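Local coordinates for protein hydrogenase maturation factor (Thermoanaerobacter tengcongensis, PDB 3VTH) that probably transfers the carbamoyl group of carbamoyl phosphate, at the expense of ATP, to the thiol of the C-terminal cysteine of HypE during maturation of [NiFe]-hydrogenases, at residues 492-497 and 728-733; 376-381 and 385-390; 481-486 and 735-740. All blocks are in the same frame, centred on the assembly; numbering follows the deposited sequence.

Contact 1 (492-497 and 728-733). With AP2 (phosphomethylphosphonic acid adenosyl ester), chain H.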
loop_
_atom_site.group_PDB
_atom_site.type_symbol
_atom_site.label_atom_id
_atom_site.label_comp_id
_atom_site.label_asym_id
_atom_site.label_seq_id
_atom_site.Cartn_x
_atom_site.Cartn_y
_atom_site.Cartn_z
ATOM N N MET A 492 -14.028 -7.278 4.081
ATOM C CA MET A 492 -15.454 -7.198 3.715
ATOM C C MET A 492 -15.758 -5.972 2.848
ATOM O O MET A 492 -16.472 -6.080 1.845
ATOM C CB MET A 492 -16.340 -7.180 4.963
ATOM C CG MET A 492 -16.300 -8.466 5.789
ATOM S SD MET A 492 -17.215 -8.337 7.341
ATOM C CE MET A 492 -18.890 -8.269 6.682
ATOM N N ALA A 493 -15.230 -4.815 3.250
ATOM C CA ALA A 493 -15.362 -3.568 2.492
ATOM C C ALA A 493 -14.934 -3.687 1.008
ATOM O O ALA A 493 -15.630 -3.192 0.127
ATOM C CB ALA A 493 -14.565 -2.442 3.184
ATOM N N GLU A 494 -13.783 -4.319 0.750
ATOM C CA GLU A 494 -13.255 -4.511 -0.623
ATOM C C GLU A 494 -14.161 -5.385 -1.433
ATOM O O GLU A 494 -14.253 -5.236 -2.659
ATOM C CB GLU A 494 -11.929 -5.279 -0.632
ATOM C CG GLU A 494 -10.793 -4.690 0.062
ATOM C CD GLU A 494 -9.490 -5.340 -0.382
ATOM O OE1 GLU A 494 -9.375 -5.739 -1.573
ATOM O OE2 GLU A 494 -8.595 -5.466 0.467
ATOM N N HIS A 495 -14.791 -6.345 -0.764
ATOM C CA HIS A 495 -15.618 -7.308 -1.465
ATOM C C HIS A 495 -17.105 -7.031 -1.342
ATOM O O HIS A 495 -17.913 -7.876 -1.703
ATOM C CB HIS A 495 -15.270 -8.730 -1.012
ATOM C CG HIS A 495 -13.848 -9.106 -1.301
ATOM N ND1 HIS A 495 -13.430 -9.519 -2.548
ATOM C CD2 HIS A 495 -12.744 -9.093 -0.517
ATOM C CE1 HIS A 495 -12.130 -9.761 -2.514
ATOM N NE2 HIS A 495 -11.691 -9.519 -1.292
ATOM N N ASN A 496 -17.462 -5.846 -0.849
ATOM C CA ASN A 496 -18.870 -5.453 -0.683
ATOM C C ASN A 496 -19.694 -6.445 0.141
ATOM O O ASN A 496 -20.858 -6.711 -0.157
ATOM C CB ASN A 496 -19.526 -5.194 -2.054
ATOM C CG ASN A 496 -18.693 -4.261 -2.922
ATOM O OD1 ASN A 496 -18.290 -4.618 -4.035
ATOM N ND2 ASN A 496 -18.408 -3.074 -2.405
ATOM N N LEU A 497 -19.075 -6.993 1.185
ATOM C CA LEU A 497 -19.772 -7.915 2.062
ATOM C C LEU A 497 -20.392 -7.144 3.213
ATOM O O LEU A 497 -19.772 -6.226 3.774
ATOM C CB LEU A 497 -18.847 -9.019 2.583
ATOM C CG LEU A 497 -18.122 -9.873 1.542
ATOM C CD1 LEU A 497 -17.142 -10.822 2.219
ATOM C CD2 LEU A 497 -19.104 -10.640 0.639
ATOM N N SER A 728 -6.923 -7.445 -0.836
ATOM C CA SER A 728 -6.282 -7.343 -2.143
ATOM C C SER A 728 -5.898 -5.891 -2.494
ATOM O O SER A 728 -4.769 -5.609 -2.851
ATOM C CB SER A 728 -7.191 -7.964 -3.219
ATOM O OG SER A 728 -6.576 -7.892 -4.498
ATOM N N LYS A 729 -6.855 -4.988 -2.366
ATOM C CA LYS A 729 -6.694 -3.563 -2.683
ATOM C C LYS A 729 -6.098 -2.785 -1.529
ATOM O O LYS A 729 -5.457 -1.743 -1.744
ATOM C CB LYS A 729 -8.072 -2.967 -3.008
ATOM C CG LYS A 729 -8.632 -3.500 -4.329
ATOM C CD LYS A 729 -9.977 -2.871 -4.657
ATOM C CE LYS A 729 -10.397 -3.180 -6.088
ATOM N NZ LYS A 729 -10.434 -4.641 -6.379
ATOM N N VAL A 730 -6.331 -3.272 -0.303
ATOM C CA VAL A 730 -5.667 -2.707 0.886
ATOM C C VAL A 730 -4.968 -3.877 1.588
ATOM O O VAL A 730 -5.292 -5.022 1.297
ATOM C CB VAL A 730 -6.638 -1.916 1.837
ATOM C CG1 VAL A 730 -7.451 -0.851 1.042
ATOM C CG2 VAL A 730 -7.574 -2.852 2.628
ATOM N N PRO A 731 -3.977 -3.600 2.446
ATOM C CA PRO A 731 -3.233 -4.710 3.049
ATOM C C PRO A 731 -4.044 -5.483 4.113
ATOM O O PRO A 731 -4.979 -4.933 4.717
ATOM C CB PRO A 731 -2.031 -4.012 3.705
ATOM C CG PRO A 731 -1.883 -2.689 2.936
ATOM C CD PRO A 731 -3.329 -2.300 2.724
ATOM N N CYS A 732 -3.685 -6.758 4.306
ATOM C CA CYS A 732 -4.204 -7.527 5.423
ATOM C C CYS A 732 -3.441 -7.139 6.691
ATOM O O CYS A 732 -3.878 -7.445 7.794
ATOM C CB CYS A 732 -4.103 -9.048 5.155
ATOM S SG CYS A 732 -2.401 -9.652 4.931
ATOM N N ASN A 733 -2.307 -6.453 6.529
ATOM C CA ASN A 733 -1.592 -5.896 7.694
ATOM C C ASN A 733 -2.267 -4.614 8.199
ATOM O O ASN A 733 -3.310 -4.226 7.681
ATOM C CB ASN A 733 -0.096 -5.700 7.410
ATOM C CG ASN A 733 0.172 -4.642 6.333
ATOM O OD1 ASN A 733 -0.390 -3.535 6.360
ATOM N ND2 ASN A 733 1.049 -4.978 5.391
HETATM P PB AP2 H . -0.358 -5.953 14.751
HETATM O O1B AP2 H . 0.253 -7.312 14.986
HETATM O O2B AP2 H . -1.842 -5.911 14.560
HETATM O O3B AP2 H . 0.191 -4.918 15.701
HETATM C C3A AP2 H . 0.350 -5.483 13.149
HETATM P PA AP2 H . -0.207 -6.480 11.737
HETATM O O1A AP2 H . 0.362 -5.672 10.579
HETATM O O2A AP2 H . -1.666 -6.867 11.728
HETATM O "O5'" AP2 H . 0.597 -7.877 11.883
HETATM C "C5'" AP2 H . 2.004 -7.853 11.669
HETATM C "C4'" AP2 H . 2.515 -9.161 12.228
HETATM O "O4'" AP2 H . 2.156 -10.229 11.350
HETATM C "C3'" AP2 H . 4.028 -9.209 12.309
HETATM O "O3'" AP2 H . 4.498 -8.501 13.461
HETATM C "C2'" AP2 H . 4.244 -10.707 12.372
HETATM O "O2'" AP2 H . 4.041 -11.098 13.735
HETATM C "C1'" AP2 H . 3.140 -11.266 11.464
HETATM N N9 AP2 H . 3.776 -11.604 10.158
HETATM C C8 AP2 H . 4.353 -10.756 9.270
HETATM N N7 AP2 H . 4.881 -11.422 8.208
HETATM C C5 AP2 H . 4.642 -12.733 8.403
HETATM C C6 AP2 H . 4.931 -13.993 7.673
HETATM N N6 AP2 H . 5.586 -13.985 6.484
HETATM N N1 AP2 H . 4.516 -15.157 8.244
HETATM C C2 AP2 H . 3.843 -15.194 9.415
HETATM N N3 AP2 H . 3.561 -14.087 10.136
HETATM C C4 AP2 H . 3.928 -12.854 9.687
#

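Contact 2 (376-381 and 385-390)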
loop_
_atom_site.group_PDB
_atom_site.type_symbol
_atom_site.label_atom_id
_atom_site.label_comp_id
_atom_site.label_asym_id
_atom_site.label_seq_id
_atom_site.Cartn_x
_atom_site.Cartn_y
_atom_site.Cartn_z
ATOM N N GLY A 376 -4.368 -16.275 -6.596
ATOM C CA GLY A 376 -5.325 -15.784 -7.592
ATOM C C GLY A 376 -5.660 -14.302 -7.581
ATOM O O GLY A 376 -6.598 -13.884 -8.255
ATOM N N ALA A 377 -4.902 -13.491 -6.843
ATOM C CA ALA A 377 -5.154 -12.051 -6.830
ATOM C C ALA A 377 -3.933 -11.287 -6.372
ATOM O O ALA A 377 -3.018 -11.859 -5.760
ATOM C CB ALA A 377 -6.368 -11.699 -5.931
ATOM N N GLU A 378 -3.916 -9.997 -6.695
ATOM C CA GLU A 378 -2.920 -9.085 -6.140
ATOM C C GLU A 378 -3.129 -8.999 -4.619
ATOM O O GLU A 378 -4.273 -8.953 -4.135
ATOM C CB GLU A 378 -3.045 -7.695 -6.770
ATOM C CG GLU A 378 -2.180 -6.648 -6.070
ATOM C CD GLU A 378 -2.057 -5.334 -6.836
ATOM O OE1 GLU A 378 -2.980 -4.974 -7.602
ATOM O OE2 GLU A 378 -1.043 -4.644 -6.634
ATOM N N ARG A 379 -2.024 -9.034 -3.875
ATOM C CA ARG A 379 -2.065 -8.887 -2.422
ATOM C C ARG A 379 -1.129 -7.746 -2.095
ATOM O O ARG A 379 0.097 -7.912 -2.037
ATOM C CB ARG A 379 -1.639 -10.175 -1.707
ATOM C CG ARG A 379 -2.316 -11.433 -2.228
ATOM C CD ARG A 379 -3.794 -11.449 -1.923
ATOM N NE ARG A 379 -4.494 -12.567 -2.555
ATOM C CZ ARG A 379 -5.812 -12.784 -2.458
ATOM N NH1 ARG A 379 -6.593 -11.950 -1.780
ATOM N NH2 ARG A 379 -6.357 -13.834 -3.052
ATOM N N ILE A 380 -1.698 -6.564 -1.911
ATOM C CA ILE A 380 -0.849 -5.406 -1.660
ATOM C C ILE A 380 -0.353 -5.398 -0.198
ATOM O O ILE A 380 -1.061 -5.841 0.714
ATOM C CB ILE A 380 -1.584 -4.106 -2.034
ATOM C CG1 ILE A 380 -0.587 -2.941 -2.180
ATOM C CG2 ILE A 380 -2.668 -3.806 -0.979
ATOM C CD1 ILE A 380 -1.120 -1.791 -3.093
ATOM N N ILE A 381 0.875 -4.927 0.007
ATOM C CA ILE A 381 1.509 -4.901 1.332
ATOM C C ILE A 381 1.578 -3.458 1.823
ATOM O O ILE A 381 1.316 -3.183 2.990
ATOM C CB ILE A 381 2.953 -5.532 1.299
ATOM C CG1 ILE A 381 2.888 -7.044 1.065
ATOM C CG2 ILE A 381 3.731 -5.250 2.603
ATOM C CD1 ILE A 381 3.099 -7.481 -0.374
ATOM N N ARG A 385 2.481 5.035 -3.570
ATOM C CA ARG A 385 2.597 5.644 -4.910
ATOM C C ARG A 385 1.974 4.774 -6.015
ATOM O O ARG A 385 2.212 3.554 -6.065
ATOM C CB ARG A 385 4.054 5.976 -5.280
ATOM C CG ARG A 385 4.182 6.628 -6.691
ATOM C CD ARG A 385 5.617 6.938 -7.106
ATOM N NE ARG A 385 6.548 5.841 -6.862
ATOM C CZ ARG A 385 6.653 4.731 -7.594
ATOM N NH1 ARG A 385 5.890 4.524 -8.674
ATOM N NH2 ARG A 385 7.554 3.811 -7.246
ATOM N N GLY A 386 1.190 5.399 -6.900
ATOM C CA GLY A 386 0.580 4.654 -8.010
ATOM C C GLY A 386 -0.759 4.013 -7.679
ATOM O O GLY A 386 -1.509 3.668 -8.595
ATOM N N TYR A 387 -1.071 3.880 -6.383
ATOM C CA TYR A 387 -2.369 3.354 -5.919
ATOM C C TYR A 387 -3.157 4.418 -5.155
ATOM O O TYR A 387 -4.236 4.816 -5.569
ATOM C CB TYR A 387 -2.177 2.113 -5.029
ATOM C CG TYR A 387 -1.650 0.898 -5.762
ATOM C CD1 TYR A 387 -2.488 -0.204 -6.026
ATOM C CD2 TYR A 387 -0.324 0.860 -6.227
ATOM C CE1 TYR A 387 -2.005 -1.321 -6.711
ATOM C CE2 TYR A 387 0.165 -0.248 -6.914
ATOM C CZ TYR A 387 -0.673 -1.339 -7.150
ATOM O OH TYR A 387 -0.161 -2.447 -7.813
ATOM N N ALA A 388 -2.619 4.861 -4.023
ATOM C CA ALA A 388 -3.163 6.009 -3.327
ATOM C C ALA A 388 -2.927 7.257 -4.172
ATOM O O ALA A 388 -1.879 7.392 -4.812
ATOM C CB ALA A 388 -2.514 6.167 -1.952
ATOM N N PRO A 389 -3.869 8.210 -4.131
ATOM C CA PRO A 389 -5.034 8.247 -3.256
ATOM C C PRO A 389 -6.346 7.761 -3.916
ATOM O O PRO A 389 -7.425 8.256 -3.570
ATOM C CB PRO A 389 -5.155 9.734 -2.960
ATOM C CG PRO A 389 -4.789 10.374 -4.317
ATOM C CD PRO A 389 -3.728 9.455 -4.913
ATOM N N GLN A 390 -6.263 6.845 -4.877
ATOM C CA GLN A 390 -7.498 6.321 -5.503
ATOM C C GLN A 390 -8.374 5.703 -4.407
ATOM O O GLN A 390 -7.886 4.867 -3.610
ATOM C CB GLN A 390 -7.192 5.306 -6.610
ATOM C CG GLN A 390 -8.442 4.671 -7.267
ATOM C CD GLN A 390 -8.105 3.767 -8.450
ATOM O OE1 GLN A 390 -6.995 3.789 -8.975
ATOM N NE2 GLN A 390 -9.079 2.969 -8.878
#

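Contact 3 (481-486 and 735-740). With FE (Fe (III) ion), chain I; AP2 (phosphomethylphosphonic acid adenosyl ester), chain H.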
loop_
_atom_site.group_PDB
_atom_site.type_symbol
_atom_site.label_atom_id
_atom_site.label_comp_id
_atom_site.label_asym_id
_atom_site.label_seq_id
_atom_site.Cartn_x
_atom_site.Cartn_y
_atom_site.Cartn_z
ATOM N N VAL A 481 -13.442 0.678 17.828
ATOM C CA VAL A 481 -13.526 -0.491 16.969
ATOM C C VAL A 481 -12.437 -1.475 17.400
ATOM O O VAL A 481 -11.260 -1.120 17.476
ATOM C CB VAL A 481 -13.334 -0.105 15.475
ATOM C CG1 VAL A 481 -13.307 -1.353 14.585
ATOM C CG2 VAL A 481 -14.431 0.897 15.028
ATOM N N GLN A 482 -12.832 -2.707 17.706
ATOM C CA GLN A 482 -11.849 -3.704 18.101
ATOM C C GLN A 482 -10.968 -4.029 16.887
ATOM O O GLN A 482 -11.460 -4.125 15.770
ATOM C CB GLN A 482 -12.520 -4.953 18.663
ATOM C CG GLN A 482 -11.549 -5.813 19.497
ATOM C CD GLN A 482 -10.665 -6.712 18.644
ATOM O OE1 GLN A 482 -11.098 -7.219 17.608
ATOM N NE2 GLN A 482 -9.424 -6.924 19.084
ATOM N N HIS A 483 -9.667 -4.192 17.137
ATOM C CA HIS A 483 -8.630 -4.308 16.092
ATOM C C HIS A 483 -8.890 -5.418 15.075
ATOM O O HIS A 483 -8.778 -5.213 13.864
ATOM C CB HIS A 483 -7.277 -4.552 16.771
ATOM C CG HIS A 483 -6.106 -4.497 15.837
ATOM N ND1 HIS A 483 -5.482 -3.315 15.498
ATOM C CD2 HIS A 483 -5.425 -5.480 15.196
ATOM C CE1 HIS A 483 -4.472 -3.571 14.682
ATOM N NE2 HIS A 483 -4.415 -4.875 14.486
ATOM N N HIS A 484 -9.205 -6.613 15.574
ATOM C CA HIS A 484 -9.396 -7.758 14.708
ATOM C C HIS A 484 -10.698 -7.699 13.940
ATOM O O HIS A 484 -10.747 -8.106 12.782
ATOM C CB HIS A 484 -9.148 -9.058 15.487
ATOM C CG HIS A 484 -7.767 -9.086 16.059
ATOM N ND1 HIS A 484 -7.474 -8.578 17.307
ATOM C CD2 HIS A 484 -6.579 -9.424 15.501
ATOM C CE1 HIS A 484 -6.172 -8.653 17.515
ATOM N NE2 HIS A 484 -5.607 -9.164 16.437
ATOM N N HIS A 485 -11.736 -7.158 14.573
ATOM C CA HIS A 485 -12.968 -6.865 13.871
ATOM C C HIS A 485 -12.654 -5.956 12.674
ATOM O O HIS A 485 -13.121 -6.216 11.567
ATOM C CB HIS A 485 -13.991 -6.237 14.843
ATOM C CG HIS A 485 -15.364 -6.054 14.265
ATOM N ND1 HIS A 485 -16.276 -5.175 14.806
ATOM C CD2 HIS A 485 -15.975 -6.625 13.197
ATOM C CE1 HIS A 485 -17.393 -5.214 14.100
ATOM N NE2 HIS A 485 -17.229 -6.070 13.108
ATOM N N ALA A 486 -11.857 -4.908 12.891
ATOM C CA ALA A 486 -11.476 -3.985 11.812
ATOM C C ALA A 486 -10.722 -4.670 10.664
ATOM O O ALA A 486 -10.990 -4.372 9.502
ATOM C CB ALA A 486 -10.670 -2.819 12.361
ATOM N N GLY A 735 -1.913 -1.589 7.773
ATOM C CA GLY A 735 -2.196 -0.608 6.699
ATOM C C GLY A 735 -3.649 -0.627 6.258
ATOM O O GLY A 735 -4.158 0.377 5.772
ATOM N N GLY A 736 -4.325 -1.759 6.436
ATOM C CA GLY A 736 -5.740 -1.864 6.028
ATOM C C GLY A 736 -6.763 -1.549 7.122
ATOM O O GLY A 736 -7.939 -1.403 6.833
ATOM N N ILE A 737 -6.313 -1.399 8.369
ATOM C CA ILE A 737 -7.209 -1.240 9.533
ATOM C C ILE A 737 -8.199 -0.058 9.390
ATOM O O ILE A 737 -9.364 -0.195 9.711
ATOM C CB ILE A 737 -6.367 -1.102 10.828
ATOM C CG1 ILE A 737 -5.811 -2.478 11.268
ATOM C CG2 ILE A 737 -7.107 -0.400 11.939
ATOM C CD1 ILE A 737 -6.851 -3.454 11.858
ATOM N N SER A 738 -7.722 1.084 8.896
ATOM C CA SER A 738 -8.573 2.272 8.776
ATOM C C SER A 738 -9.798 2.069 7.877
ATOM O O SER A 738 -10.851 2.636 8.135
ATOM C CB SER A 738 -7.745 3.472 8.311
ATOM O OG SER A 738 -7.305 3.266 6.974
ATOM N N LEU A 739 -9.677 1.263 6.823
ATOM C CA LEU A 739 -10.831 0.966 5.972
ATOM C C LEU A 739 -11.908 0.165 6.731
ATOM O O LEU A 739 -13.113 0.461 6.617
ATOM C CB LEU A 739 -10.411 0.249 4.690
ATOM C CG LEU A 739 -11.553 -0.159 3.757
ATOM C CD1 LEU A 739 -12.339 1.099 3.189
ATOM C CD2 LEU A 739 -11.055 -1.035 2.635
ATOM N N GLY A 740 -11.465 -0.829 7.506
ATOM C CA GLY A 740 -12.371 -1.607 8.350
ATOM C C GLY A 740 -13.055 -0.758 9.413
ATOM O O GLY A 740 -14.280 -0.867 9.595
HETATM FE FE FE I . -3.200 -6.177 13.176
HETATM P PB AP2 H . -0.358 -5.953 14.751
HETATM O O1B AP2 H . 0.253 -7.312 14.986
HETATM O O2B AP2 H . -1.842 -5.911 14.560
HETATM O O3B AP2 H . 0.191 -4.918 15.701
HETATM C C3A AP2 H . 0.350 -5.483 13.149
HETATM P PA AP2 H . -0.207 -6.480 11.737
HETATM O O1A AP2 H . 0.362 -5.672 10.579
HETATM O O2A AP2 H . -1.666 -6.867 11.728
HETATM O "O5'" AP2 H . 0.597 -7.877 11.883
HETATM C "C5'" AP2 H . 2.004 -7.853 11.669
HETATM C "C4'" AP2 H . 2.515 -9.161 12.228
HETATM O "O4'" AP2 H . 2.156 -10.229 11.350
HETATM C "C3'" AP2 H . 4.028 -9.209 12.309
HETATM O "O3'" AP2 H . 4.498 -8.501 13.461
HETATM C "C2'" AP2 H . 4.244 -10.707 12.372
HETATM O "O2'" AP2 H . 4.041 -11.098 13.735
HETATM C "C1'" AP2 H . 3.140 -11.266 11.464
HETATM N N9 AP2 H . 3.776 -11.604 10.158
HETATM C C8 AP2 H . 4.353 -10.756 9.270
HETATM N N7 AP2 H . 4.881 -11.422 8.208
HETATM C C5 AP2 H . 4.642 -12.733 8.403
HETATM C C6 AP2 H . 4.931 -13.993 7.673
HETATM N N6 AP2 H . 5.586 -13.985 6.484
HETATM N N1 AP2 H . 4.516 -15.157 8.244
HETATM C C2 AP2 H . 3.843 -15.194 9.415
HETATM N N3 AP2 H . 3.561 -14.087 10.136
HETATM C C4 AP2 H . 3.928 -12.854 9.687
#

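Contact 1 (492-497 and 728-733)
Glu494, the last residue of helix 483-494, reaches over to the loop 728-733 and gathers three successive backbone N-H groups with its carboxylate. Its CG lies beside the backbone N and anti to the carbonyl carbon (chi1 -61°), and the extended chain beyond carries the acid group clear of the helix. Glu494 OE1 takes an almost straight bond of 2.7 Å from Lys729 N, which approaches from above the carboxylate plane. Glu494 OE2 has two donors: Ser728 N at 2.9 Å, on the syn side and near the plane, and Val730 N at 3.2 Å, from well above it (68°). Ser728 N also bonds weakly to OE1. The next residue, His495, ties down the chain just before the loop, its NE2 hydrogen-bonded to Ser726 O. Asn496, at positive phi, then ends the helix in a Schellman motif with Leu497 N bonded to Met492 O. The grip ties the helix end to the loop leading to Asn733, which lies in the AP2 pocket. With N-H groups on both oxygens, the carboxylate can hardly rotate and is probably ionised; Lys729 NZ, 5.0 Å from Glu494 OE1, is not in contact and would add at most a little to this.

Contact 2 (376-381 and 385-390)
Ile380 and Tyr387 make the apolar half of this contact. The methyl Ile380 CD1 sits over one face of the Tyr387 ring, 3.7 Å from the ring centroid and 16° off the normal, a CH-pi contact displaced somewhat toward CD1 of the ring. Ile380 carries CG1 anti to its backbone N (chi1 -163°), which sends CD1 out to the ring; the two side chains run past each other in opposite directions. The polar half lies at the phenol end, where Tyr387 OH meets Glu378 OE2 at 2.6 Å in a weak hydrogen bond. The carboxylate is turned 71° from the ring plane, with Glu378 OE1 at the ring's edge, while OE2 is also hydrogen-bonded to Thr371 OG1. A backbone bond of 3.0 Å from Gln390 N to Tyr387 O closes the turn through the cis peptide before Pro389. Strand 377-378 is an outermost strand of the YrdC-like sheet, antiparallel to 370-374, and Thr371 of that neighbour touches both Ile380 and Tyr387. From here the chain runs on to strand 392-393 of the Kae1-like part, while Arg379 packs on helix 707-719, so the contact sits at a seam between these domains.

Contact 3 (481-486 and 735-740)
Ala486 and Gly740 bring helices 483-494 and 737-749 to within 4.3 Å, measured between the CA atoms of these two residues. The approach is close enough for Gly740 CA to point a C-H at Ala486 O, a CA-H...O contact of 3.3 Å with an angle of 167° at the hydrogen; with no side chain on Gly740, nothing comes between the two backbones. One turn earlier Ile737 fills the gap. Its CD1 lies over the centre of the His483 ring, 3.8 Å from the centroid and 13° off the normal, in a CH-pi contact where the two side chains cross at about a right angle. The same methyl also rests on His483 O and on Ala486 CB. Ile737 thus backs one face of the His483 imidazole, and both ring nitrogens are engaged: NE2 of His483 binds the iron at 2.2 Å, and ND1 is hydrogen-bonded to Asp460 OD1. The iron also takes AP2 O2B at 2.0 Å and AP2 O2A at 2.2 Å, so the nucleotide analogue chelates it through both phosphorus groups; His487, Asp507 and Asp734 complete the metal site. Gln482 caps the helix, its OE1 accepting from His485 N at 3.1 Å and weakly from His484 N. From the same amide, NE2 bonds in plane to ND1 of His484, whose NE2 meets Asp507 OD1, which places Gln482 and His484 in the second shell, behind the iron ligand Asp507. The histidine pair one helical turn apart, with an aspartate from the second subdomain, resembles the metal site of Kae1; here two aspartates, Asp507 and Asp734, are ligands, and the site lies where the two Kae1-like subdomains meet.

How the contacts relate
Contact 2 comes first along the chain, followed by contact 3, whose long loop encloses contact 1. Contacts 1 and 3 lie about 10 Å apart between centres, one at each end of helix 483-494, and both touch AP2. Leu739 of helix 737-749 joins them by packing on Ala493 and Val730. Contact 2 is about 11 Å from contact 1 and bonds to it through Ser728 OG to Glu378 O and Asn733 ND2 to Ile381 O, but it does not touch contact 3, about 17 Å away between centres. Loop 728-733 is therefore the go-between, linking the edge of the YrdC-like domain to the Kae1-like iron and nucleotide site.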